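Local coordinates for peptidase S9 prolyl oligopeptidase catalytic domain-containing protein (Pyrococcus horikoshii, PDB 4HXF), which probably cleaves peptides as a serine protease of the prolyl oligopeptidase family, an acylaminoacyl peptidase that compartmentalizes itself by assembling into a hexamer, at residues A[443-446]-A[447-451]. Residues are numbered along the deposited sequence; the frame is centred on the assembly and turned at random.
Sequences NGIE and EFLRL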
# COMPACT_ATOMS: atom_id res chain seq x y z
N ASN A 443 -59.37 -6.74 18.11
CA ASN A 443 -60.35 -5.93 18.82
C ASN A 443 -59.92 -4.44 18.90
O ASN A 443 -60.77 -3.56 18.85
CB ASN A 443 -60.58 -6.52 20.24
CG ASN A 443 -61.47 -7.78 20.17
OD1 ASN A 443 -62.35 -7.86 19.31
ND2 ASN A 443 -61.26 -8.76 21.05
N GLY A 444 -58.61 -4.21 19.00
CA GLY A 444 -58.09 -2.87 18.96
C GLY A 444 -58.31 -2.18 17.66
O GLY A 444 -58.71 -1.03 17.57
N ILE A 445 -58.07 -2.94 16.62
CA ILE A 445 -58.30 -2.42 15.25
C ILE A 445 -59.76 -2.10 15.07
O ILE A 445 -60.11 -1.08 14.53
CB ILE A 445 -57.87 -3.46 14.18
CG1 ILE A 445 -56.43 -3.72 14.22
CG2 ILE A 445 -58.34 -3.02 12.75
CD1 ILE A 445 -56.01 -4.93 13.41
N GLU A 446 -60.69 -2.94 15.55
CA GLU A 446 -62.11 -2.76 15.41
C GLU A 446 -62.55 -1.50 16.13
O GLU A 446 -63.30 -0.69 15.53
CB GLU A 446 -62.86 -3.97 15.92
CG GLU A 446 -64.34 -3.91 15.70
CD GLU A 446 -65.09 -5.09 16.40
OE1 GLU A 446 -66.32 -5.19 16.11
OE2 GLU A 446 -64.50 -5.84 17.25
N GLU A 447 -61.97 -1.22 17.27
CA GLU A 447 -62.35 -0.02 17.98
C GLU A 447 -61.79 1.25 17.32
O GLU A 447 -62.51 2.25 17.17
CB GLU A 447 -61.93 -0.09 19.45
CG GLU A 447 -62.20 1.19 20.28
CD GLU A 447 -63.67 1.64 20.40
OE1 GLU A 447 -63.86 2.73 20.96
OE2 GLU A 447 -64.59 0.94 19.88
N PHE A 448 -60.53 1.14 16.84
CA PHE A 448 -59.93 2.21 16.11
C PHE A 448 -60.79 2.58 14.88
O PHE A 448 -61.03 3.78 14.59
CB PHE A 448 -58.50 1.83 15.70
CG PHE A 448 -58.05 2.55 14.45
CD1 PHE A 448 -57.61 3.84 14.53
CD2 PHE A 448 -58.02 1.91 13.23
CE1 PHE A 448 -57.23 4.58 13.40
CE2 PHE A 448 -57.60 2.61 12.08
CZ PHE A 448 -57.24 3.96 12.18
N LEU A 449 -61.26 1.58 14.14
CA LEU A 449 -62.07 1.86 12.91
C LEU A 449 -63.36 2.59 13.26
O LEU A 449 -63.87 3.41 12.50
CB LEU A 449 -62.35 0.56 12.13
CG LEU A 449 -61.17 -0.12 11.51
CD1 LEU A 449 -61.59 -1.50 10.98
CD2 LEU A 449 -60.53 0.71 10.42
N ARG A 450 -63.96 2.23 14.41
CA ARG A 450 -65.12 2.88 14.95
C ARG A 450 -64.85 4.34 15.27
O ARG A 450 -65.68 5.24 14.93
CB ARG A 450 -65.65 2.08 16.13
CG ARG A 450 -67.05 2.56 16.55
CD ARG A 450 -67.49 1.98 17.90
NE ARG A 450 -66.75 2.56 19.05
CZ ARG A 450 -66.94 3.77 19.57
NH1 ARG A 450 -67.92 4.59 19.11
NH2 ARG A 450 -66.17 4.16 20.61
N LEU A 451 -63.72 4.60 15.89
CA LEU A 451 -63.29 5.94 16.23
C LEU A 451 -62.95 6.81 14.97
O LEU A 451 -63.11 8.04 14.98
CB LEU A 451 -62.10 5.91 17.19
CG LEU A 451 -62.37 5.34 18.63
CD1 LEU A 451 -61.00 5.10 19.34
CD2 LEU A 451 -63.27 6.29 19.44
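Residues 443-446 and 447-451 meet as consecutive turns of one alpha-helix, 436-451, which packs against the eight-stranded mixed sheet of the alpha/beta-hydrolase domain, away from the inhibitor pocket and the magnesium sites. Four i to i+4 backbone hydrogen bonds tie the turns together: Glu447 N to Asn443 O, Phe448 N to Gly444 O, Leu449 N to Ile445 O at 2.9 Å, and Arg450 N to Glu446 O, the longest at 3.2 Å. Ile445, which is buried, and Leu449, only partly so, lie side by side and point the same way, with Ile445 CG2 4.0 Å from Leu449 CD1. Leu449 CG also rests 3.3 Å from Ile445 O, the carbonyl that its own N-H engages. The Phe448 ring brings an edge near the same oxygen, CD2 standing 3.9 Å from Ile445 O. Tyr367 meets the Phe448 ring edge-to-face, and Val380 of strand 378-384 touches the Phe448 side chain. At the polar margin, Asn443 ND2 hydrogen-bonds Ser358 OG at the edge of the sheet. Glu447 sends CG anti to its backbone nitrogen (chi1 176°) and then bends at chi2 (61°), which carries the carboxylate along the helix to Arg450, three residues on, while the side chain also touches Phe354 and Phe356. The salt bridge they form is side-on, with two hydrogen bonds: Arg450 NH2 reaches the syn lone pair of Glu447 OE1 at 2.7 Å, and Arg450 NE points almost straight at Glu447 OE2, 2.8 Å away. Replacing Glu447 with an alanine would probably leave the Arg450 guanidinium without its carboxylate mate and free to swing, and open a gap beside the two phenylalanines. Glu447 OE1 sits slightly out of the guanidinium plane, whereas Glu447 OE2 lies in it, though Arg450 NE meets that oxygen 25° out of the carboxylate plane.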